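Local coordinates for glutathione S-transferase (Cupriavidus metallidurans, PDB 4MK3), which binds glutathione sulfinic acid in this structure and is probably a glutathione transferase that conjugates glutathione to electrophilic substrates, at residues 31-37 and 70-74; 111-115 and 167-171; 175-180 and 212-218; 182-187 and 205-209. All coordinates share one frame; numbering follows the deposited sequence.

Interaction 1. Residues 31-37 and 70-74. With GSF (L-gamma-glutamyl-3-sulfino-L-alanylglycine), chain E.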
# COMPACT_ATOMS: atom_id res chain seq x y z
N SER A 31 13.69 6.72 6.08
CA SER A 31 12.51 6.14 5.46
C SER A 31 11.27 6.94 5.83
O SER A 31 10.95 7.06 7.02
CB SER A 31 12.30 4.68 5.90
OG SER A 31 10.98 4.21 5.56
N PRO A 32 10.55 7.47 4.83
CA PRO A 32 9.37 8.27 5.17
C PRO A 32 8.20 7.42 5.63
O PRO A 32 7.37 7.87 6.43
CB PRO A 32 9.07 9.01 3.87
CG PRO A 32 9.62 8.16 2.79
CD PRO A 32 10.84 7.51 3.38
N TYR A 33 8.12 6.18 5.14
CA TYR A 33 7.11 5.25 5.62
C TYR A 33 7.39 4.89 7.07
O TYR A 33 6.47 4.76 7.87
CB TYR A 33 7.09 3.98 4.76
CG TYR A 33 6.96 4.17 3.26
CD1 TYR A 33 5.74 4.28 2.64
CD2 TYR A 33 8.09 4.16 2.47
CE1 TYR A 33 5.66 4.42 1.25
CE2 TYR A 33 8.04 4.29 1.13
CZ TYR A 33 6.83 4.42 0.51
OH TYR A 33 6.80 4.52 -0.86
N ALA A 34 8.66 4.67 7.39
CA ALA A 34 9.01 4.39 8.76
C ALA A 34 8.81 5.63 9.63
O ALA A 34 8.41 5.51 10.80
CB ALA A 34 10.45 3.91 8.87
N ARG A 35 9.01 6.82 9.06
CA ARG A 35 8.80 8.03 9.85
C ARG A 35 7.33 8.16 10.25
O ARG A 35 7.02 8.54 11.37
CB ARG A 35 9.24 9.30 9.14
CG ARG A 35 9.19 10.51 10.06
CD ARG A 35 9.42 11.80 9.35
NE ARG A 35 9.62 12.90 10.29
CZ ARG A 35 9.95 14.12 9.94
NH1 ARG A 35 10.05 14.43 8.64
NH2 ARG A 35 10.19 15.04 10.85
N LYS A 36 6.44 7.82 9.33
CA LYS A 36 5.02 7.81 9.65
C LYS A 36 4.72 6.95 10.87
O LYS A 36 4.00 7.36 11.80
CB LYS A 36 4.20 7.35 8.43
CG LYS A 36 2.70 7.23 8.69
CD LYS A 36 1.92 6.79 7.44
CE LYS A 36 2.38 5.42 6.99
NZ LYS A 36 1.53 4.85 5.90
N VAL A 37 5.28 5.74 10.90
CA VAL A 37 5.09 4.85 12.02
C VAL A 37 5.71 5.40 13.30
O VAL A 37 5.12 5.34 14.36
CB VAL A 37 5.67 3.46 11.71
CG1 VAL A 37 5.77 2.61 12.98
CG2 VAL A 37 4.86 2.78 10.61
N LYS A 70 11.28 -5.04 3.05
CA LYS A 70 11.08 -3.61 3.24
C LYS A 70 10.96 -3.21 4.71
O LYS A 70 10.56 -4.01 5.56
CB LYS A 70 9.83 -3.13 2.49
CG LYS A 70 9.96 -3.22 0.98
CD LYS A 70 8.65 -2.90 0.30
CE LYS A 70 8.81 -2.90 -1.17
NZ LYS A 70 9.45 -1.62 -1.59
N VAL A 71 11.35 -1.98 4.99
CA VAL A 71 11.04 -1.34 6.26
C VAL A 71 9.98 -0.27 6.02
O VAL A 71 9.91 0.29 4.92
CB VAL A 71 12.28 -0.70 6.92
CG1 VAL A 71 13.22 -1.78 7.40
CG2 VAL A 71 12.99 0.27 5.99
N PRO A 72 9.17 0.03 7.04
CA PRO A 72 9.22 -0.49 8.40
C PRO A 72 8.65 -1.88 8.56
O PRO A 72 7.78 -2.32 7.80
CB PRO A 72 8.36 0.51 9.19
CG PRO A 72 7.38 1.06 8.16
CD PRO A 72 8.16 1.10 6.89
N CYS A 73 9.15 -2.55 9.59
CA CYS A 73 8.60 -3.83 10.01
C CYS A 73 8.65 -3.85 11.53
O CYS A 73 9.71 -3.61 12.14
CB CYS A 73 9.39 -4.99 9.40
SG CYS A 73 8.74 -6.61 9.85
N LEU A 74 7.50 -4.09 12.16
CA LEU A 74 7.41 -4.17 13.61
C LEU A 74 7.42 -5.63 14.04
O LEU A 74 6.65 -6.44 13.52
CB LEU A 74 6.11 -3.51 14.08
CG LEU A 74 5.91 -3.37 15.58
CD1 LEU A 74 6.81 -2.27 16.15
CD2 LEU A 74 4.44 -3.10 15.89
CB1 GSF E . 6.58 0.57 1.48
CG1 GSF E . 7.86 0.60 2.30
CD1 GSF E . 9.10 0.75 1.44
OE1 GSF E . 9.09 0.68 0.23
C1 GSF E . 5.05 0.65 3.43
O11 GSF E . 5.68 0.49 4.50
O12 GSF E . 4.10 1.47 3.39
N1 GSF E . 4.30 -0.30 1.32
CA1 GSF E . 5.44 -0.14 2.21
N2 GSF E . 10.28 1.02 2.12
CA2 GSF E . 11.51 1.13 1.42
CB2 GSF E . 12.48 1.94 2.21
SG2 GSF E . 12.18 3.67 2.16
O1S GSF E . 13.46 4.32 2.47
O2S GSF E . 11.11 4.01 3.14
C2 GSF E . 12.20 -0.22 1.34
O2 GSF E . 12.31 -0.92 2.35
N3 GSF E . 12.71 -0.61 0.11
CA3 GSF E . 13.43 -1.85 0.01
C3 GSF E . 13.03 -2.64 -1.24
O31 GSF E . 13.74 -3.64 -1.57
O32 GSF E . 12.03 -2.33 -1.93

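Interaction 2. Residues 111-115 and 167-171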
# COMPACT_ATOMS: atom_id res chain seq x y z
N GLU A 111 -12.12 8.48 5.05
CA GLU A 111 -11.49 9.74 4.70
C GLU A 111 -10.02 9.77 5.11
O GLU A 111 -9.15 10.11 4.33
CB GLU A 111 -12.27 10.88 5.36
CG GLU A 111 -11.77 12.27 5.05
CD GLU A 111 -12.50 13.34 5.88
OE1 GLU A 111 -13.20 12.98 6.86
OE2 GLU A 111 -12.38 14.54 5.57
N VAL A 112 -9.74 9.37 6.34
CA VAL A 112 -8.37 9.32 6.85
C VAL A 112 -7.52 8.31 6.11
O VAL A 112 -6.36 8.59 5.78
CB VAL A 112 -8.37 9.05 8.38
CG1 VAL A 112 -6.99 8.66 8.91
CG2 VAL A 112 -8.91 10.28 9.10
N ARG A 113 -8.07 7.13 5.83
CA ARG A 113 -7.27 6.12 5.16
C ARG A 113 -7.02 6.48 3.69
O ARG A 113 -5.97 6.13 3.14
CB ARG A 113 -7.94 4.75 5.27
CG ARG A 113 -8.10 4.18 6.68
CD ARG A 113 -7.02 4.53 7.68
NE ARG A 113 -5.72 3.91 7.48
CZ ARG A 113 -5.36 2.70 7.91
NH1 ARG A 113 -6.24 1.91 8.51
NH2 ARG A 113 -4.11 2.29 7.73
N CYS A 114 -7.94 7.19 3.05
CA CYS A 114 -7.69 7.63 1.69
C CYS A 114 -6.61 8.71 1.65
O CYS A 114 -5.73 8.69 0.79
CB CYS A 114 -9.00 8.08 1.05
SG CYS A 114 -8.80 8.57 -0.67
N TRP A 115 -6.62 9.63 2.60
CA TRP A 115 -5.53 10.57 2.75
C TRP A 115 -4.20 9.85 2.91
O TRP A 115 -3.20 10.24 2.31
CB TRP A 115 -5.74 11.48 3.96
CG TRP A 115 -6.54 12.72 3.70
CD1 TRP A 115 -7.84 12.98 4.08
CD2 TRP A 115 -6.07 13.89 3.03
NE1 TRP A 115 -8.20 14.24 3.65
CE2 TRP A 115 -7.13 14.82 3.03
CE3 TRP A 115 -4.85 14.24 2.44
CZ2 TRP A 115 -7.01 16.09 2.45
CZ3 TRP A 115 -4.73 15.52 1.89
CH2 TRP A 115 -5.80 16.41 1.89
N LYS A 167 -9.13 24.19 5.56
CA LYS A 167 -9.28 23.52 6.85
C LYS A 167 -8.01 23.59 7.69
O LYS A 167 -6.92 23.75 7.19
CB LYS A 167 -9.66 22.05 6.63
CG LYS A 167 -11.05 21.83 6.09
CD LYS A 167 -11.31 20.34 5.78
CE LYS A 167 -10.61 19.90 4.48
NZ LYS A 167 -10.94 18.47 4.12
N THR A 168 -8.18 23.45 9.00
CA THR A 168 -7.08 23.40 9.96
C THR A 168 -6.21 22.18 9.78
O THR A 168 -4.97 22.28 9.71
CB THR A 168 -7.66 23.49 11.40
OG1 THR A 168 -8.31 24.76 11.56
CG2 THR A 168 -6.57 23.33 12.46
N TRP A 169 -6.86 21.02 9.70
CA TRP A 169 -6.20 19.75 9.44
C TRP A 169 -6.90 19.07 8.27
O TRP A 169 -7.94 19.50 7.81
CB TRP A 169 -6.25 18.85 10.68
CG TRP A 169 -5.48 19.34 11.88
CD1 TRP A 169 -6.01 19.75 13.07
CD2 TRP A 169 -4.06 19.42 12.03
NE1 TRP A 169 -5.01 20.08 13.94
CE2 TRP A 169 -3.81 19.88 13.33
CE3 TRP A 169 -2.98 19.15 11.18
CZ2 TRP A 169 -2.50 20.06 13.82
CZ3 TRP A 169 -1.69 19.32 11.67
CH2 TRP A 169 -1.47 19.78 12.97
N CYS A 170 -6.31 18.00 7.78
CA CYS A 170 -6.81 17.35 6.57
C CYS A 170 -8.29 17.03 6.61
O CYS A 170 -8.98 17.20 5.60
CB CYS A 170 -6.04 16.08 6.27
SG CYS A 170 -4.38 16.35 5.62
N THR A 171 -8.78 16.56 7.75
CA THR A 171 -10.19 16.21 7.90
C THR A 171 -11.00 17.23 8.70
O THR A 171 -12.13 16.95 9.05
CB THR A 171 -10.40 14.82 8.50
OG1 THR A 171 -9.94 14.79 9.86
CG2 THR A 171 -9.64 13.79 7.67
O HOH W 1 -10.81 15.35 3.72
O HOH W 2 -14.25 15.47 9.00
O HOH W 3 -13.84 16.35 6.28

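Interaction 3. Residues 175-180 and 212-218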
# COMPACT_ATOMS: atom_id res chain seq x y z
N TYR A 175 -6.36 16.59 14.34
CA TYR A 175 -5.16 15.90 13.84
C TYR A 175 -5.40 14.40 13.82
O TYR A 175 -5.85 13.82 14.81
CB TYR A 175 -4.04 16.23 14.80
CG TYR A 175 -2.65 15.66 14.54
CD1 TYR A 175 -1.81 16.20 13.59
CD2 TYR A 175 -2.17 14.64 15.33
CE1 TYR A 175 -0.54 15.71 13.41
CE2 TYR A 175 -0.89 14.15 15.16
CZ TYR A 175 -0.08 14.70 14.21
OH TYR A 175 1.20 14.26 14.06
N THR A 176 -5.09 13.80 12.68
CA THR A 176 -5.27 12.36 12.47
C THR A 176 -4.08 11.80 11.71
O THR A 176 -3.14 12.49 11.32
CB THR A 176 -6.53 12.06 11.61
OG1 THR A 176 -6.33 12.55 10.28
CG2 THR A 176 -7.80 12.67 12.22
N LEU A 177 -4.14 10.49 11.48
CA LEU A 177 -3.14 9.83 10.66
C LEU A 177 -3.03 10.45 9.27
O LEU A 177 -1.97 10.38 8.65
CB LEU A 177 -3.50 8.34 10.56
CG LEU A 177 -2.58 7.45 9.71
CD1 LEU A 177 -1.16 7.44 10.24
CD2 LEU A 177 -3.13 6.03 9.67
N ALA A 178 -4.10 11.06 8.76
CA ALA A 178 -4.01 11.76 7.50
C ALA A 178 -2.91 12.82 7.52
O ALA A 178 -2.09 12.92 6.60
CB ALA A 178 -5.36 12.39 7.14
N ASP A 179 -2.93 13.62 8.58
CA ASP A 179 -1.93 14.68 8.73
C ASP A 179 -0.54 14.13 8.90
O ASP A 179 0.42 14.65 8.31
CB ASP A 179 -2.34 15.54 9.93
CG ASP A 179 -3.73 16.06 9.78
OD1 ASP A 179 -3.96 16.94 8.90
OD2 ASP A 179 -4.62 15.54 10.49
N VAL A 180 -0.40 13.08 9.72
CA VAL A 180 0.91 12.44 9.88
C VAL A 180 1.47 12.03 8.51
O VAL A 180 2.62 12.33 8.19
CB VAL A 180 0.80 11.20 10.79
CG1 VAL A 180 2.12 10.48 10.89
CG2 VAL A 180 0.32 11.57 12.17
N ILE A 212 2.82 21.42 11.46
CA ILE A 212 3.02 20.04 11.86
C ILE A 212 4.46 19.81 12.29
O ILE A 212 4.73 18.99 13.18
CB ILE A 212 2.55 19.07 10.77
CG1 ILE A 212 2.17 17.72 11.41
CG2 ILE A 212 3.59 18.93 9.69
CD1 ILE A 212 1.55 16.77 10.42
N GLU A 213 5.41 20.54 11.71
CA GLU A 213 6.82 20.30 12.01
C GLU A 213 7.20 20.83 13.39
O GLU A 213 8.30 20.57 13.88
CB GLU A 213 7.72 20.87 10.93
CG GLU A 213 7.80 22.38 10.96
CD GLU A 213 8.48 22.96 9.74
OE1 GLU A 213 8.82 22.20 8.80
OE2 GLU A 213 8.68 24.18 9.72
N LYS A 214 6.30 21.57 14.03
CA LYS A 214 6.49 22.00 15.41
C LYS A 214 6.04 20.96 16.43
O LYS A 214 6.29 21.12 17.63
CB LYS A 214 5.74 23.30 15.65
CG LYS A 214 6.35 24.48 14.96
CD LYS A 214 5.46 25.70 15.12
CE LYS A 214 6.02 26.91 14.42
NZ LYS A 214 5.13 28.08 14.62
N ARG A 215 5.38 19.89 15.97
CA ARG A 215 4.98 18.83 16.89
C ARG A 215 6.21 18.05 17.32
O ARG A 215 7.11 17.81 16.53
CB ARG A 215 3.97 17.89 16.24
CG ARG A 215 2.62 18.57 15.93
CD ARG A 215 1.61 17.58 15.42
NE ARG A 215 1.11 16.71 16.47
CZ ARG A 215 0.04 16.95 17.22
NH1 ARG A 215 -0.66 18.08 17.05
NH2 ARG A 215 -0.35 16.07 18.14
N GLN A 216 6.21 17.66 18.59
CA GLN A 216 7.35 16.94 19.16
C GLN A 216 7.68 15.68 18.34
O GLN A 216 8.86 15.35 18.13
CB GLN A 216 7.05 16.54 20.60
CG GLN A 216 8.30 16.09 21.34
CD GLN A 216 9.28 17.22 21.49
OE1 GLN A 216 8.93 18.29 22.00
NE2 GLN A 216 10.51 17.02 21.04
N SER A 217 6.66 14.97 17.89
CA SER A 217 6.87 13.75 17.14
C SER A 217 7.64 13.98 15.84
O SER A 217 8.42 13.13 15.41
CB SER A 217 5.52 13.11 16.85
OG SER A 217 4.73 14.03 16.09
N PHE A 218 7.38 15.10 15.18
CA PHE A 218 8.14 15.47 13.99
C PHE A 218 9.55 15.95 14.33
O PHE A 218 10.53 15.54 13.70
CB PHE A 218 7.37 16.50 13.15
CG PHE A 218 6.35 15.86 12.22
CD1 PHE A 218 5.15 15.40 12.71
CD2 PHE A 218 6.65 15.67 10.89
CE1 PHE A 218 4.23 14.79 11.86
CE2 PHE A 218 5.74 15.04 10.04
CZ PHE A 218 4.54 14.59 10.54

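Interaction 4. Residues 182-187 and 205-209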
# COMPACT_ATOMS: atom_id res chain seq x y z
N VAL A 182 0.63 12.94 5.38
CA VAL A 182 0.91 14.07 4.51
C VAL A 182 2.17 14.81 4.95
O VAL A 182 3.04 15.11 4.13
CB VAL A 182 -0.31 15.02 4.42
CG1 VAL A 182 0.07 16.32 3.70
CG2 VAL A 182 -1.48 14.32 3.72
N GLY A 183 2.32 15.03 6.25
CA GLY A 183 3.50 15.69 6.77
C GLY A 183 4.78 14.96 6.44
O GLY A 183 5.82 15.54 6.13
N CYS A 184 4.73 13.63 6.57
CA CYS A 184 5.89 12.81 6.23
C CYS A 184 6.25 12.87 4.75
O CYS A 184 7.44 12.90 4.38
CB CYS A 184 5.66 11.36 6.66
SG CYS A 184 5.76 11.13 8.49
N ALA A 185 5.22 12.93 3.90
CA ALA A 185 5.41 13.00 2.46
C ALA A 185 6.03 14.35 2.08
O ALA A 185 6.99 14.39 1.31
CB ALA A 185 4.09 12.75 1.72
N LEU A 186 5.47 15.44 2.59
CA LEU A 186 5.97 16.75 2.22
C LEU A 186 7.40 16.96 2.72
O LEU A 186 8.25 17.47 2.00
CB LEU A 186 5.05 17.83 2.75
CG LEU A 186 3.63 17.87 2.20
CD1 LEU A 186 2.84 18.97 2.90
CD2 LEU A 186 3.68 18.08 0.68
N ALA A 187 7.68 16.50 3.95
CA ALA A 187 9.02 16.60 4.48
C ALA A 187 10.01 15.74 3.69
O ALA A 187 11.18 16.10 3.55
CB ALA A 187 9.02 16.16 5.97
N LEU A 205 -0.50 24.10 1.91
CA LEU A 205 0.40 23.04 2.35
C LEU A 205 1.59 23.60 3.11
O LEU A 205 2.06 22.96 4.05
CB LEU A 205 0.85 22.22 1.16
CG LEU A 205 -0.26 21.45 0.43
CD1 LEU A 205 0.37 20.60 -0.65
CD2 LEU A 205 -1.10 20.58 1.35
N VAL A 206 2.09 24.76 2.70
CA VAL A 206 3.16 25.41 3.45
C VAL A 206 2.72 25.72 4.88
O VAL A 206 3.45 25.44 5.84
CB VAL A 206 3.65 26.67 2.75
CG1 VAL A 206 4.68 27.41 3.59
CG2 VAL A 206 4.21 26.30 1.39
N ALA A 207 1.52 26.27 5.04
CA ALA A 207 1.03 26.61 6.37
C ALA A 207 0.85 25.34 7.21
O ALA A 207 1.18 25.30 8.39
CB ALA A 207 -0.27 27.40 6.26
N PHE A 208 0.31 24.31 6.58
CA PHE A 208 0.15 23.01 7.22
C PHE A 208 1.49 22.48 7.70
O PHE A 208 1.62 22.06 8.84
CB PHE A 208 -0.50 22.04 6.22
CG PHE A 208 -0.41 20.60 6.61
CD1 PHE A 208 0.67 19.83 6.23
CD2 PHE A 208 -1.44 20.01 7.31
CE1 PHE A 208 0.75 18.50 6.57
CE2 PHE A 208 -1.34 18.65 7.68
CZ PHE A 208 -0.26 17.92 7.31
N GLN A 209 2.49 22.52 6.83
CA GLN A 209 3.76 21.89 7.17
C GLN A 209 4.48 22.67 8.27
O GLN A 209 5.14 22.08 9.14
CB GLN A 209 4.65 21.74 5.93
CG GLN A 209 5.82 20.78 6.17
CD GLN A 209 5.39 19.34 6.31
OE1 GLN A 209 4.25 18.98 6.04
NE2 GLN A 209 6.30 18.49 6.77

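Interaction 1. Residues 31-37 and 70-74
The glutathione site of the thioredoxin-like domain is built here, and Pro72 packs against the first turn of helix 32-44. Pro72 CD lies 3.7 Å from Tyr33 CB. Pro72 CB meets Ala34 CB at 4.0 Å, and Pro72 CG reaches Val37 CG2. No hydrogen bond joins the two segments directly; the ligand bridges them. The peptide bond before Pro72 is cis. This is the cis-proline of the thioredoxin fold, set just before strand 73-75, and it presents the Val71 backbone to the ligand. Val71 N gives a bond to GSF O2 at 3.0 Å, and Val71 O takes one from GSF N2 at 2.9 Å, so both backbone atoms grip the tripeptide as a neighbouring strand would. Ser31 is the N-cap of the helix. Ser31 OG, turned anti to its own N (chi1 166°), accepts from Ala34 N at 3.0 Å. It also points at GSF O2S, but the modelled separation is too short for a normal hydrogen bond and is doubtful. Lys70 bends at its last torsion, and NZ binds GSF O32 at 2.7 Å and GSF OE1 at 3.0 Å. GSF CB1 sits over the centre of one face of the Tyr33 ring, whose hydroxyl bonds Asp124.

Interaction 2. Residues 111-115 and 167-171
The indole of Trp115 carries Cys170 over one face, with CB above the five-membered ring and SG above the six-membered ring. Cys170 CB is 3.8 Å from the five-ring centroid. Cys170 SG is 3.7 Å from the six-ring centroid and 7° off the normal, a sulfur-aromatic contact. With SG anti to the carbonyl carbon (chi1 -74°), the CB-SG bond runs along the indole and both atoms touch it. At the ring edge, in plane, lies water 1. Water 1 accepts from Trp115 NE1 at 2.8 Å and donates to Glu111 OE2 at 2.6 Å and to Cys170 O at 3.2 Å. No direct hydrogen bond crosses; this water ties the three groups. Cys170 O also accepts from Lys167 NZ at 2.8 Å. Thr171 CG2 lies 3.4 Å from Glu111 CD and 3.9 Å from Val112 CG2. The extended Glu111 chain brings its carboxylate past this methyl. Glu111 was modelled in two conformers; its contacts hold for this one. Lys167 may help stabilise that carboxylate, though too far for a salt bridge. The contact fixes the loop between helices 143-164 and 177-192 against helix 106-134, within the helical C-terminal domain of the glutathione transferase fold.

Interaction 3. Residues 175-180 and 212-218
Arg215 NE, Ser217 OG and, weakly, Tyr175 OH all grip one atom, Glu43 OE2, with Arg215 in a salt bridge. The carboxylate thus ties together a stack: the Arg215 guanidinium lies flat on the Tyr175 ring, the planes 18° apart. Arg215 CZ is 3.6 Å from the centroid of the Tyr175 ring and 13° off the normal, a cation-pi contact. A bend at chi3 (73°) turns the guanidinium over the ring, and Arg215 NE comes nearest, 3.3 Å from Tyr175 CZ. At the edge of the tyrosine ring, in its plane, Ile212 CD1 approaches CE1 of Tyr175 at 3.8 Å. The same methyl packs on the backbone at Asp179 O. Phe218 presents its ring edge to Tyr175 OH and Val180 O, with Phe218 CE1 3.8 Å from Tyr175 OH. Asp179 and Thr176 form a capping box at the start of helix 177-192. Thr176 N donates to the anti lone pair of Asp179 OD2 at 2.8 Å, and Ala178 N donates to Thr176 OG1. The start of helix 177-192 is thus packed against the turn joining helices 203-212 and 216-219. Val39 of helix 32-44 touches Tyr175, Val180 and Ser217, bringing the N-terminal domain to this site.

Interaction 4. Residues 182-187 and 205-209
Gln209 makes the one hydrogen bond across the two segments, from Gln209 NE2 to Gly183 O at 3.1 Å with an N-H...O angle of 150°. The bend at chi2 (69°) brings the amide to the backbone of segment 182-187. Gly183 O already accepts from Ala187 N in the ordinary helical way, so two donors share it. The other amide atom, Gln209 OE1, is buried without a polar partner, 3.4 Å from Leu186 CD1 and near Gly183 CA. Ala187 CB packs beside NE2 of the same amide. The apolar contacts centre on Phe208 and Leu186. Phe208 CE1 meets Val182 CG1 at 3.7 Å, and the ring turns its edge to Gly183 N, in the ring plane. Leu186 CD1 reaches Phe208 CD1 at 4.1 Å and Leu205 CB at 4.2 Å. Phe208 and Gln209 both come close to the Gly183 backbone. The short segments cross at -107°, their axes 10.6 Å apart. Helices 177-192 and 203-212 pack here within the helical C-terminal domain of the glutathione transferase fold. Helix 143-164 lines the same apolar layer, with Met160 on Val182, Leu157 on Leu186 and Leu164 on Leu205 and Phe208. Trp198 of helix 198-201 touches both Leu186 and Leu205.

Overall arrangement
Interactions 1, 3 and 4 are buried, whereas interaction 2 is partly buried and uses waters. Interaction 1 belongs to the thioredoxin-like domain and is the one that holds ligand; the other three lie in the helical domain. Interactions 3 and 4 share helix 177-192, and their centres are 9 Å apart. Interaction 2 adjoins both: Cys170 N probably bonds Asp179 OD1, and Trp115 packs on Val182. The domains meet where Arg35 of interaction 1 probably bonds Phe218 O of interaction 3 and packs on Ala187 of interaction 4. Chemistry follows place: ligand polar bonds in 1, sulfur over indole in 2, a cation-pi stack in 3, and mostly apolar side chains in 4.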